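Diphosphomevalonate decarboxylase, putative (Trypanosoma brucei, PDB 2HKE) probably catalyses the ATP-dependent decarboxylation of (R)-5-diphosphomevalonate to isopentenyl diphosphate, a step of the mevalonate pathway toward isoprenoids and sterols. Local coordinates at residues V6-P11 with M122-I127; N13-K18 with A147-F152; D35-T40 with I227-I232; S44-K49 with K324-D329; V175-W180 with V364-K369. The protein carries 1 engineered substitution. All coordinates share one frame; numbering follows the deposited sequence.

Interaction 1 of 5, residues V6-P11 with M122-I127; sequences VTVEAP and MSAALI
V6 lays its CG1 methyl against the helix backbone at A125, 3.8 Å from A125 CA, while V6 CB sits at a similar distance from A125 O. T7, next along strand 5-15, points to the other face of the sheet, where its hydroxyl bonds S51. V8 turns back to the helix and uses both methyls, one on each of two successive alanines. With CG1 anti to the backbone N (chi1 171°), that branch reaches A124 CB at 4.0 Å, and CG2 drops onto A125, 3.6 Å from A125 N and 3.8 Å from A125 CB. E9 again faces away and pairs with R47. A10 returns to the helix side, but meets it one turn earlier, at C120 and A121. Strand 6-10 and helix 122-127 run nearly antiparallel, their axes at 155° and 7.4 Å apart at closest approach. Helix 114-130 thus lies against the large sheet of the N-terminal domain, where V52 touches A125 and Y370 touches A124. The contact is buried and its side-chain pairs are all apolar; no hydrogen bond crosses it. Its chemistry is that of branched valine methyls on alanines, whose short side chains let the methyls come down to the helix backbone itself.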
# COMPACT_ATOMS: atom_id res chain seq x y z
N VAL A 6 3.34 21.40 -11.53
CA VAL A 6 2.73 20.12 -11.82
C VAL A 6 2.07 19.58 -10.56
O VAL A 6 2.66 19.68 -9.49
CB VAL A 6 3.79 19.10 -12.33
CG1 VAL A 6 3.20 17.72 -12.49
CG2 VAL A 6 4.44 19.60 -13.63
N THR A 7 0.88 19.01 -10.72
CA THR A 7 0.11 18.45 -9.61
C THR A 7 -0.32 17.03 -9.96
O THR A 7 -0.82 16.76 -11.06
CB THR A 7 -1.15 19.31 -9.26
OG1 THR A 7 -0.72 20.62 -8.93
CG2 THR A 7 -1.89 18.71 -8.04
N VAL A 8 -0.12 16.13 -9.01
CA VAL A 8 -0.37 14.69 -9.21
C VAL A 8 -1.08 14.18 -7.98
O VAL A 8 -0.77 14.61 -6.87
CB VAL A 8 0.97 13.90 -9.31
CG1 VAL A 8 0.73 12.40 -9.30
CG2 VAL A 8 1.72 14.32 -10.58
N GLU A 9 -2.00 13.24 -8.18
CA GLU A 9 -2.55 12.47 -7.11
C GLU A 9 -2.12 11.01 -7.30
O GLU A 9 -2.11 10.50 -8.42
CB GLU A 9 -4.07 12.58 -7.09
CG GLU A 9 -4.54 13.95 -6.50
CD GLU A 9 -6.06 14.05 -6.37
OE1 GLU A 9 -6.77 13.27 -7.06
OE2 GLU A 9 -6.53 14.93 -5.57
N ALA A 10 -1.73 10.37 -6.21
CA ALA A 10 -1.42 8.95 -6.24
C ALA A 10 -2.20 8.18 -5.18
O ALA A 10 -2.40 8.66 -4.05
CB ALA A 10 0.08 8.73 -6.09
N PRO A 11 -2.55 6.91 -5.48
CA PRO A 11 -3.26 6.04 -4.54
C PRO A 11 -2.31 5.22 -3.66
O PRO A 11 -1.14 5.04 -4.02
CB PRO A 11 -3.95 5.09 -5.48
CG PRO A 11 -2.92 4.84 -6.54
CD PRO A 11 -2.27 6.21 -6.75
N MET A 122 4.83 12.48 -5.41
CA MET A 122 5.96 13.41 -5.51
C MET A 122 6.91 13.04 -6.65
O MET A 122 7.40 13.89 -7.39
CB MET A 122 6.70 13.46 -4.19
CG MET A 122 7.75 14.50 -4.13
SD MET A 122 8.69 14.44 -2.61
CE MET A 122 7.40 14.44 -1.36
N SER A 123 7.23 11.75 -6.73
CA SER A 123 8.05 11.23 -7.86
C SER A 123 7.48 11.64 -9.22
O SER A 123 8.19 12.22 -10.07
CB SER A 123 8.13 9.68 -7.84
OG SER A 123 8.70 9.23 -9.06
N ALA A 124 6.20 11.38 -9.43
CA ALA A 124 5.57 11.67 -10.72
C ALA A 124 5.53 13.17 -11.02
O ALA A 124 5.81 13.57 -12.14
CB ALA A 124 4.15 11.09 -10.80
N ALA A 125 5.24 14.00 -10.01
CA ALA A 125 5.20 15.46 -10.18
C ALA A 125 6.59 16.00 -10.50
O ALA A 125 6.73 16.84 -11.38
CB ALA A 125 4.62 16.14 -8.90
N LEU A 126 7.61 15.50 -9.81
CA LEU A 126 8.96 15.96 -10.02
C LEU A 126 9.48 15.59 -11.40
O LEU A 126 10.16 16.39 -12.05
CB LEU A 126 9.91 15.41 -8.96
CG LEU A 126 9.81 16.05 -7.59
CD1 LEU A 126 10.52 15.20 -6.53
CD2 LEU A 126 10.34 17.48 -7.66
N ILE A 127 9.19 14.38 -11.83
CA ILE A 127 9.70 13.86 -13.10
C ILE A 127 9.06 14.71 -14.23
O ILE A 127 9.75 15.07 -15.16
CB ILE A 127 9.39 12.37 -13.28
CG1 ILE A 127 10.37 11.51 -12.46
CG2 ILE A 127 9.48 11.94 -14.75
CD1 ILE A 127 9.84 10.12 -12.19

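Interaction 2 of 5, residues N13-K18 with A147-F152; sequences NIAFIK and ACRSAF
N13 and R149 cross at about a right angle, amide and guanidinium planes 87° apart, and R149 grips a single oxygen side-on with two nitrogens. The shorter, straighter bond runs from R149 NH2 to N13 OD1 at 2.7 Å, in the carbonyl plane; that from R149 NE to N13 OD1, at 3.2 Å, comes from above that plane. N13 ND2 donates almost straight (175°) to S150 OG at 2.8 Å. A15 CB lies over one face of the guanidinium, 3.7 Å from R149 NH2. Just beyond, strand 5-15 turns a corner in a classic beta bulge, F16 and I17 both facing F37, and K18 NZ folds back to A15 O at 2.8 Å. Further out, N13 ND2 also donates to S146 O, so with R149 on OD1 both ends of the amide are engaged and its flip is probably fixed; S150 OG in turn is tied to P11 O. R149 NH1 is held by S36 OG, and K18 NZ forms a salt bridge with D293.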
# COMPACT_ATOMS: atom_id res chain seq x y z
N ASN A 13 -1.35 1.29 -2.18
CA ASN A 13 -1.48 -0.04 -2.70
C ASN A 13 -1.33 -1.00 -1.52
O ASN A 13 -0.87 -0.60 -0.41
CB ASN A 13 -0.40 -0.32 -3.78
CG ASN A 13 1.01 -0.36 -3.23
OD1 ASN A 13 1.42 -1.35 -2.68
ND2 ASN A 13 1.75 0.73 -3.39
N ILE A 14 -1.78 -2.22 -1.73
CA ILE A 14 -1.66 -3.26 -0.70
C ILE A 14 -0.91 -4.45 -1.24
O ILE A 14 -1.38 -5.10 -2.16
CB ILE A 14 -3.03 -3.65 -0.06
CG1 ILE A 14 -2.84 -4.73 1.04
CG2 ILE A 14 -4.04 -4.15 -1.13
CD1 ILE A 14 -2.01 -4.18 2.24
N ALA A 15 0.25 -4.76 -0.63
CA ALA A 15 1.01 -5.93 -1.01
C ALA A 15 0.33 -7.20 -0.51
O ALA A 15 0.02 -7.28 0.69
CB ALA A 15 2.40 -5.91 -0.44
N PHE A 16 0.10 -8.15 -1.40
CA PHE A 16 -0.31 -9.51 -0.95
C PHE A 16 0.87 -10.48 -0.87
O PHE A 16 0.77 -11.48 -0.16
CB PHE A 16 -1.47 -10.04 -1.76
CG PHE A 16 -1.23 -9.99 -3.22
CD1 PHE A 16 -0.63 -11.05 -3.83
CD2 PHE A 16 -1.60 -8.90 -3.99
CE1 PHE A 16 -0.35 -11.04 -5.18
CE2 PHE A 16 -1.30 -8.89 -5.37
CZ PHE A 16 -0.71 -9.98 -5.94
N ILE A 17 1.94 -10.21 -1.65
CA ILE A 17 3.23 -10.84 -1.49
C ILE A 17 4.14 -9.76 -0.95
O ILE A 17 4.36 -8.70 -1.57
CB ILE A 17 3.76 -11.55 -2.76
CG1 ILE A 17 2.83 -12.77 -3.05
CG2 ILE A 17 5.26 -12.00 -2.52
CD1 ILE A 17 3.08 -13.35 -4.41
N LYS A 18 4.57 -9.98 0.27
CA LYS A 18 5.16 -8.90 1.05
C LYS A 18 6.60 -8.45 0.77
O LYS A 18 7.49 -9.27 0.57
CB LYS A 18 5.07 -9.29 2.51
CG LYS A 18 3.65 -9.68 2.98
CD LYS A 18 2.74 -8.47 2.90
CE LYS A 18 1.37 -8.73 3.52
NZ LYS A 18 0.46 -7.50 3.46
N ALA A 147 6.27 2.67 -2.42
CA ALA A 147 5.80 3.73 -3.34
C ALA A 147 5.99 3.33 -4.78
O ALA A 147 5.24 3.75 -5.67
CB ALA A 147 6.50 5.10 -3.07
N CYS A 148 7.03 2.57 -5.05
CA CYS A 148 7.30 2.19 -6.40
C CYS A 148 6.17 1.37 -7.05
O CYS A 148 6.01 1.41 -8.31
CB CYS A 148 8.67 1.51 -6.45
SG CYS A 148 8.69 -0.26 -6.32
N ARG A 149 5.30 0.74 -6.26
CA ARG A 149 4.24 -0.06 -6.84
C ARG A 149 2.95 0.73 -7.11
O ARG A 149 2.05 0.21 -7.75
CB ARG A 149 3.93 -1.27 -5.98
CG ARG A 149 5.14 -2.24 -5.74
CD ARG A 149 4.65 -3.47 -5.00
NE ARG A 149 3.91 -3.06 -3.78
CZ ARG A 149 4.36 -3.08 -2.54
NH1 ARG A 149 5.56 -3.57 -2.26
NH2 ARG A 149 3.60 -2.57 -1.58
N SER A 150 2.87 1.97 -6.61
CA SER A 150 1.71 2.81 -6.86
C SER A 150 1.76 3.51 -8.25
O SER A 150 0.81 4.26 -8.60
CB SER A 150 1.48 3.75 -5.69
OG SER A 150 0.81 3.09 -4.64
N ALA A 151 2.84 3.28 -9.00
CA ALA A 151 3.08 3.93 -10.28
C ALA A 151 2.14 3.46 -11.37
O ALA A 151 1.97 4.16 -12.37
CB ALA A 151 4.60 3.76 -10.72
N PHE A 152 1.51 2.31 -11.17
CA PHE A 152 0.66 1.68 -12.15
C PHE A 152 -0.61 1.26 -11.47
O PHE A 152 -0.60 0.96 -10.26
CB PHE A 152 1.29 0.42 -12.68
CG PHE A 152 2.63 0.62 -13.25
CD1 PHE A 152 2.76 1.17 -14.52
CD2 PHE A 152 3.77 0.27 -12.55
CE1 PHE A 152 4.04 1.40 -15.05
CE2 PHE A 152 5.01 0.48 -13.05
CZ PHE A 152 5.17 1.03 -14.31

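Interaction 3 of 5, residues D35-T40 with I227-I232; sequences DSFSIT and IASRAI
F37 sends its ring from strand 36-40 toward helix 213-234 and meets I232 coming from the opposite direction, F37 CZ lying 3.7 Å from I232 CD1. This is the buried, apolar side of the contact: I232 CD1 approaches the ring obliquely and is also 4.0 Å from F37 CE2. F16 also meets the ring, and F174 meets it edge-to-face. With CG roughly anti to the backbone N (chi1 -151°), the ring swings clear of its own strand and spans a gap where the two segment axes stay 10.9 Å apart. A228 is more loosely met, its CB 4.2 Å from F37 CD2. S229, although nearer, is on the partly exposed side: its OG lies at the ring's edge, 3.4 Å from F37 CE2, with its hydrogen bond going back to M225 O one turn earlier in the helix. I227 and R230 lie on the exposed side of the helix. Between these two segments a single aromatic ring makes every contact, linking a strand of the N-terminal domain to a helix of the C-terminal domain. No hydrogen bond crosses, and the serine hydroxyl, satisfied within its own helix, can rest beside a ring edge without needing an acceptor there.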
# COMPACT_ATOMS: atom_id res chain seq x y z
N ASP A 35 10.96 -10.13 -4.49
CA ASP A 35 9.90 -9.44 -5.19
C ASP A 35 8.72 -9.23 -4.26
O ASP A 35 8.51 -9.97 -3.29
CB ASP A 35 9.40 -10.26 -6.34
CG ASP A 35 10.37 -10.39 -7.51
OD1 ASP A 35 11.47 -9.78 -7.60
OD2 ASP A 35 9.98 -11.20 -8.40
N SER A 36 7.87 -8.27 -4.61
CA SER A 36 6.60 -8.12 -3.93
C SER A 36 5.51 -7.89 -4.97
O SER A 36 5.82 -7.66 -6.13
CB SER A 36 6.65 -7.01 -2.89
OG SER A 36 7.20 -5.81 -3.36
N PHE A 37 4.26 -7.96 -4.56
CA PHE A 37 3.19 -7.99 -5.53
C PHE A 37 2.01 -7.34 -4.82
O PHE A 37 1.67 -7.76 -3.71
CB PHE A 37 2.90 -9.47 -5.86
CG PHE A 37 2.35 -9.75 -7.26
CD1 PHE A 37 1.69 -8.79 -8.03
CD2 PHE A 37 2.40 -11.05 -7.72
CE1 PHE A 37 1.19 -9.14 -9.30
CE2 PHE A 37 1.92 -11.41 -8.98
CZ PHE A 37 1.29 -10.44 -9.76
N SER A 38 1.39 -6.33 -5.45
CA SER A 38 0.36 -5.57 -4.77
C SER A 38 -0.79 -5.27 -5.71
O SER A 38 -0.69 -5.42 -6.94
CB SER A 38 0.92 -4.25 -4.25
OG SER A 38 1.51 -3.51 -5.32
N ILE A 39 -1.90 -4.90 -5.09
CA ILE A 39 -3.04 -4.35 -5.79
C ILE A 39 -3.06 -2.86 -5.53
O ILE A 39 -3.04 -2.39 -4.39
CB ILE A 39 -4.37 -4.97 -5.30
CG1 ILE A 39 -4.42 -6.46 -5.58
CG2 ILE A 39 -5.63 -4.29 -5.96
CD1 ILE A 39 -5.69 -7.11 -5.16
N THR A 40 -3.18 -2.08 -6.60
CA THR A 40 -3.33 -0.67 -6.47
C THR A 40 -4.79 -0.31 -6.14
O THR A 40 -5.69 -0.84 -6.77
CB THR A 40 -2.94 -0.03 -7.80
OG1 THR A 40 -1.62 -0.46 -8.14
CG2 THR A 40 -3.02 1.48 -7.69
N ILE A 227 2.70 -18.82 -8.24
CA ILE A 227 1.34 -19.29 -7.97
C ILE A 227 0.38 -18.09 -8.08
O ILE A 227 -0.66 -18.19 -8.67
CB ILE A 227 1.19 -19.91 -6.56
CG1 ILE A 227 2.04 -21.19 -6.43
CG2 ILE A 227 -0.27 -20.19 -6.24
CD1 ILE A 227 2.30 -21.62 -4.95
N ALA A 228 0.72 -16.97 -7.46
CA ALA A 228 -0.14 -15.77 -7.57
C ALA A 228 -0.32 -15.28 -9.01
O ALA A 228 -1.42 -14.96 -9.43
CB ALA A 228 0.38 -14.62 -6.65
N SER A 229 0.76 -15.25 -9.77
CA SER A 229 0.71 -14.81 -11.16
C SER A 229 -0.27 -15.67 -11.97
O SER A 229 -1.12 -15.14 -12.67
CB SER A 229 2.13 -14.86 -11.76
OG SER A 229 2.95 -13.89 -11.14
N ARG A 230 -0.12 -16.99 -11.87
CA ARG A 230 -1.05 -17.93 -12.50
C ARG A 230 -2.47 -17.71 -12.03
O ARG A 230 -3.40 -17.69 -12.84
CB ARG A 230 -0.61 -19.35 -12.16
CG ARG A 230 -1.45 -20.45 -12.74
CD ARG A 230 -0.88 -21.85 -12.53
NE ARG A 230 -1.81 -22.79 -13.20
CZ ARG A 230 -1.85 -24.11 -13.05
NH1 ARG A 230 -1.02 -24.75 -12.24
NH2 ARG A 230 -2.75 -24.81 -13.73
N ALA A 231 -2.67 -17.53 -10.72
CA ALA A 231 -4.03 -17.36 -10.17
C ALA A 231 -4.66 -16.04 -10.67
O ALA A 231 -5.87 -15.98 -10.88
CB ALA A 231 -4.02 -17.36 -8.61
N ILE A 232 -3.87 -14.99 -10.79
CA ILE A 232 -4.41 -13.68 -11.20
C ILE A 232 -4.75 -13.73 -12.68
O ILE A 232 -5.80 -13.24 -13.12
CB ILE A 232 -3.45 -12.54 -10.87
CG1 ILE A 232 -3.33 -12.37 -9.34
CG2 ILE A 232 -3.84 -11.21 -11.61
CD1 ILE A 232 -2.06 -11.74 -8.92

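Interaction 4 of 5, residues S44-K49 with K324-D329; sequences SPFRSK and KFFFGD
F46 overlaps one face of the F326 ring with the far corner of its own: F46 CZ sits above that face, offset toward the rim, 3.6 Å from F326 CD2. The two rings are tilted 52° to each other with centroids 5.2 Å apart, and the side chains cross at about a right angle. F46 CE2 continues the contact down to the root of the partner, 4.0 Å from F326 CB. P45 touches both: preceded by a cis peptide bond, it has CG over the centre of one face of the F46 ring, and P45 CG is 4.1 Å from F326 CB. Toward the solvent the contact turns polar and thin. S44 O comes no nearer than 4.3 Å to G328 CA, and a water there donates to G328 O at 3.2 Å; its separation of 2.5 Å from S44 OG is very short and that link is doubtful. D329 follows as the N-cap of helix 330-338, its OD1 accepting from L332 N, while OD2 pairs with K304. P45 also touches L360 and F46 rests on N105 and P107. Strand 325-327 is the edge of the five-stranded sheet of the C-terminal domain, so this is a surface interdomain contact, in the two-domain architecture of the GHMP superfamily, between a loop leading into an N-domain strand and that sheet edge.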
# COMPACT_ATOMS: atom_id res chain seq x y z
N SER A 44 -9.92 7.39 -4.80
CA SER A 44 -11.07 8.03 -4.17
C SER A 44 -11.71 7.04 -3.20
O SER A 44 -11.91 5.88 -3.54
CB SER A 44 -12.05 8.55 -5.24
OG SER A 44 -13.18 7.70 -5.38
N PRO A 45 -12.07 7.51 -2.00
CA PRO A 45 -12.04 8.92 -1.60
C PRO A 45 -10.69 9.46 -1.14
O PRO A 45 -10.51 10.67 -1.18
CB PRO A 45 -13.06 8.98 -0.45
CG PRO A 45 -12.98 7.57 0.15
CD PRO A 45 -12.63 6.64 -0.94
N PHE A 46 -9.76 8.58 -0.74
CA PHE A 46 -8.50 8.99 -0.13
C PHE A 46 -7.29 8.81 -1.06
O PHE A 46 -7.16 7.78 -1.72
CB PHE A 46 -8.24 8.23 1.17
CG PHE A 46 -9.39 8.29 2.15
CD1 PHE A 46 -9.97 9.50 2.48
CD2 PHE A 46 -9.93 7.13 2.67
CE1 PHE A 46 -11.05 9.54 3.35
CE2 PHE A 46 -10.99 7.17 3.54
CZ PHE A 46 -11.53 8.35 3.89
N ARG A 47 -6.40 9.80 -1.03
CA ARG A 47 -5.23 9.83 -1.90
C ARG A 47 -4.20 10.82 -1.35
O ARG A 47 -4.51 11.64 -0.46
CB ARG A 47 -5.64 10.20 -3.33
CG ARG A 47 -5.96 11.68 -3.57
CD ARG A 47 -7.19 12.19 -2.82
NE ARG A 47 -7.35 13.66 -2.89
CZ ARG A 47 -6.71 14.58 -2.15
NH1 ARG A 47 -5.79 14.25 -1.25
NH2 ARG A 47 -6.98 15.86 -2.34
N SER A 48 -2.97 10.75 -1.88
CA SER A 48 -1.99 11.81 -1.65
C SER A 48 -1.94 12.69 -2.88
O SER A 48 -2.17 12.25 -4.00
CB SER A 48 -0.59 11.32 -1.34
OG SER A 48 -0.62 10.40 -0.28
N LYS A 49 -1.60 13.94 -2.63
CA LYS A 49 -1.52 14.93 -3.67
C LYS A 49 -0.24 15.72 -3.45
O LYS A 49 0.06 16.09 -2.31
CB LYS A 49 -2.74 15.82 -3.57
CG LYS A 49 -2.77 16.99 -4.54
CD LYS A 49 -4.24 17.49 -4.60
CE LYS A 49 -4.39 18.81 -5.19
NZ LYS A 49 -5.83 19.27 -4.99
N LYS A 324 -19.12 5.66 9.13
CA LYS A 324 -17.69 5.31 9.14
C LYS A 324 -17.29 4.37 7.97
O LYS A 324 -16.16 3.88 7.92
CB LYS A 324 -17.30 4.65 10.46
CG LYS A 324 -17.35 5.55 11.72
CD LYS A 324 -16.29 6.65 11.66
CE LYS A 324 -15.77 7.10 13.06
NZ LYS A 324 -14.53 6.33 13.57
N PHE A 325 -18.24 4.13 7.08
CA PHE A 325 -18.00 3.43 5.81
C PHE A 325 -17.56 4.44 4.77
O PHE A 325 -18.21 5.48 4.58
CB PHE A 325 -19.27 2.79 5.30
CG PHE A 325 -19.62 1.50 5.90
CD1 PHE A 325 -19.55 1.29 7.26
CD2 PHE A 325 -20.14 0.50 5.12
CE1 PHE A 325 -19.94 0.15 7.81
CE2 PHE A 325 -20.52 -0.69 5.67
CZ PHE A 325 -20.41 -0.87 7.03
N PHE A 326 -16.49 4.14 4.05
CA PHE A 326 -16.02 4.97 2.98
C PHE A 326 -15.92 4.09 1.73
O PHE A 326 -14.90 3.46 1.49
CB PHE A 326 -14.69 5.59 3.36
CG PHE A 326 -14.82 6.61 4.43
CD1 PHE A 326 -14.73 6.24 5.75
CD2 PHE A 326 -15.12 7.92 4.14
CE1 PHE A 326 -14.90 7.21 6.77
CE2 PHE A 326 -15.30 8.89 5.18
CZ PHE A 326 -15.19 8.52 6.45
N PHE A 327 -17.00 4.00 0.98
CA PHE A 327 -17.07 3.09 -0.16
C PHE A 327 -16.89 3.88 -1.46
O PHE A 327 -17.61 4.83 -1.69
CB PHE A 327 -18.42 2.37 -0.19
CG PHE A 327 -18.46 1.05 0.60
CD1 PHE A 327 -17.91 0.98 1.86
CD2 PHE A 327 -19.03 -0.08 0.05
CE1 PHE A 327 -17.95 -0.21 2.56
CE2 PHE A 327 -19.11 -1.26 0.76
CZ PHE A 327 -18.57 -1.31 2.00
N GLY A 328 -15.95 3.49 -2.28
CA GLY A 328 -15.82 4.05 -3.63
C GLY A 328 -17.07 3.74 -4.46
O GLY A 328 -17.45 4.52 -5.34
N ASP A 329 -17.70 2.59 -4.20
CA ASP A 329 -18.84 2.09 -4.98
C ASP A 329 -20.16 2.26 -4.20
O ASP A 329 -20.52 1.47 -3.35
CB ASP A 329 -18.52 0.62 -5.35
CG ASP A 329 -19.47 -0.01 -6.32
OD1 ASP A 329 -20.64 0.42 -6.47
OD2 ASP A 329 -19.02 -1.02 -6.96
O HOH W 1 -15.46 6.96 -5.92

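Interaction 5 of 5, residues V175-W180 with V364-K369; sequences VDETHW and VGCGVK. With SO4 (sulfate ion), chain E.
E177 spreads its carboxylate flat above C366, with C366 CA lying almost straight over one face, 3.9 Å from E177 CD. C366 SG lies toward the same face in one of two conformers, so its part is uncertain. The other flat group, the H179 ring, stays within its own loop: V175 CG1 sits over one face toward the rim, and NE2 reaches I232 O. In E177, CG stands between the backbone N and the carbonyl carbon (chi1 67°), and with a bend at chi2 this folds the carboxylate over C366. At the base of the side chain, E177 CB lies 3.6 Å from G365 O and 3.8 Å from V364 O. V364 CG1 returns the contact at 4.0 Å from E177 CA. A type I turn from D176 to H179 presents E177, and an Asx turn stiffens it, D176 OD1 taking T178 N at 2.8 Å as well as the T178 hydroxyl. C366 N donates to sulfate O4 at 3.1 Å (148°); S42 OG and A43 N hold the same ion, probably from the crystallisation liquor, though such anions often mark pockets. The two loops lie where the domains join: one links strand 170-175 to strand 183-189, the other carries the chain from strand 358-363 back to strand 369-371, with G365 bonded through its backbone to T40 and G154.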
# COMPACT_ATOMS: atom_id res chain seq x y z
N VAL A 175 -1.12 -7.09 -14.59
CA VAL A 175 -2.34 -6.86 -15.31
C VAL A 175 -2.94 -5.57 -14.87
O VAL A 175 -2.71 -5.11 -13.73
CB VAL A 175 -3.39 -7.99 -15.15
CG1 VAL A 175 -2.84 -9.32 -15.69
CG2 VAL A 175 -3.89 -8.16 -13.68
N ASP A 176 -3.74 -4.97 -15.76
CA ASP A 176 -4.32 -3.68 -15.39
C ASP A 176 -5.64 -3.86 -14.68
O ASP A 176 -6.09 -4.97 -14.39
CB ASP A 176 -4.40 -2.72 -16.59
CG ASP A 176 -5.42 -3.16 -17.64
OD1 ASP A 176 -6.36 -3.92 -17.32
OD2 ASP A 176 -5.28 -2.69 -18.81
N GLU A 177 -6.24 -2.74 -14.35
CA GLU A 177 -7.48 -2.70 -13.58
C GLU A 177 -8.66 -3.32 -14.30
O GLU A 177 -9.67 -3.58 -13.70
CB GLU A 177 -7.79 -1.26 -13.18
CG GLU A 177 -8.14 -0.26 -14.29
CD GLU A 177 -6.94 0.36 -15.00
OE1 GLU A 177 -5.80 -0.07 -14.78
OE2 GLU A 177 -7.12 1.30 -15.80
N THR A 178 -8.58 -3.45 -15.62
CA THR A 178 -9.66 -4.08 -16.35
C THR A 178 -9.65 -5.60 -16.34
O THR A 178 -10.62 -6.22 -16.75
CB THR A 178 -9.68 -3.61 -17.84
OG1 THR A 178 -8.57 -4.17 -18.51
CG2 THR A 178 -9.64 -2.15 -17.97
N HIS A 179 -8.57 -6.22 -15.86
CA HIS A 179 -8.42 -7.66 -15.99
C HIS A 179 -9.44 -8.41 -15.13
O HIS A 179 -10.09 -9.33 -15.59
CB HIS A 179 -6.98 -8.10 -15.68
CG HIS A 179 -6.79 -9.59 -15.70
ND1 HIS A 179 -6.77 -10.33 -16.87
CD2 HIS A 179 -6.62 -10.47 -14.69
CE1 HIS A 179 -6.59 -11.60 -16.57
NE2 HIS A 179 -6.52 -11.72 -15.25
N TRP A 180 -9.61 -8.00 -13.89
CA TRP A 180 -10.41 -8.75 -12.92
C TRP A 180 -11.30 -7.80 -12.16
O TRP A 180 -11.05 -7.53 -10.98
CB TRP A 180 -9.47 -9.50 -11.96
CG TRP A 180 -10.05 -10.66 -11.18
CD1 TRP A 180 -11.35 -11.04 -11.10
CD2 TRP A 180 -9.34 -11.52 -10.29
NE1 TRP A 180 -11.49 -12.12 -10.28
CE2 TRP A 180 -10.27 -12.44 -9.77
CE3 TRP A 180 -7.99 -11.63 -9.92
CZ2 TRP A 180 -9.90 -13.45 -8.89
CZ3 TRP A 180 -7.62 -12.62 -9.07
CH2 TRP A 180 -8.55 -13.54 -8.57
N VAL A 364 -10.10 -2.32 -7.85
CA VAL A 364 -8.71 -2.24 -8.28
C VAL A 364 -8.55 -0.89 -8.97
O VAL A 364 -9.38 -0.54 -9.80
CB VAL A 364 -8.36 -3.40 -9.21
CG1 VAL A 364 -6.97 -3.25 -9.70
CG2 VAL A 364 -8.54 -4.77 -8.45
N GLY A 365 -7.55 -0.12 -8.57
CA GLY A 365 -7.40 1.27 -9.03
C GLY A 365 -6.60 1.44 -10.31
O GLY A 365 -5.91 0.53 -10.74
N CYS A 366 -6.68 2.64 -10.91
CA CYS A 366 -6.02 2.96 -12.19
C CYS A 366 -4.63 3.55 -12.06
O CYS A 366 -3.93 3.67 -13.06
CB CYS A 366 -6.87 3.98 -12.97
SG CYS A 366 -8.54 3.42 -13.30
N GLY A 367 -4.23 3.97 -10.86
CA GLY A 367 -2.88 4.52 -10.65
C GLY A 367 -2.80 6.05 -10.60
O GLY A 367 -3.72 6.72 -10.14
N VAL A 368 -1.69 6.63 -11.01
CA VAL A 368 -1.50 8.08 -10.78
C VAL A 368 -2.27 8.94 -11.77
O VAL A 368 -2.51 8.53 -12.90
CB VAL A 368 -0.03 8.51 -10.80
CG1 VAL A 368 0.79 7.56 -9.92
CG2 VAL A 368 0.47 8.57 -12.22
N LYS A 369 -2.65 10.13 -11.33
CA LYS A 369 -3.44 11.06 -12.15
C LYS A 369 -2.72 12.39 -12.11
O LYS A 369 -2.26 12.80 -11.06
CB LYS A 369 -4.86 11.21 -11.58
CG LYS A 369 -5.88 11.86 -12.53
CD LYS A 369 -7.38 11.64 -12.13
CE LYS A 369 -8.31 12.78 -12.69
NZ LYS A 369 -9.68 12.94 -12.00
S SO4 E . -9.19 5.49 -9.54
O1 SO4 E . -8.09 6.10 -8.79
O2 SO4 E . -10.43 5.74 -8.79
O3 SO4 E . -9.30 6.22 -10.82
O4 SO4 E . -9.18 4.03 -9.75

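How the interactions relate
From the N terminus, strand 5-15 opens interactions 1 and 2, which close at helix 114-130 and at the loop before strand 155-159, both within the N-terminal domain. Interactions 3 and 4 start from strand 36-40 and the lead into strand 48-55, and close much later, in C-terminal-domain helix 213-234 and edge strand 325-327. Interactions 1 to 4 all cross one another. Interaction 5 opens after 1 and 2 have closed but crosses 3 and 4, joining the two passages between the domains. Probable hydrogen bonds link neighbours: A10 N to S48 O (1 and 4), E9 N to K369 O (1 and 5) and F152 O to T40 OG1 (2 and 3).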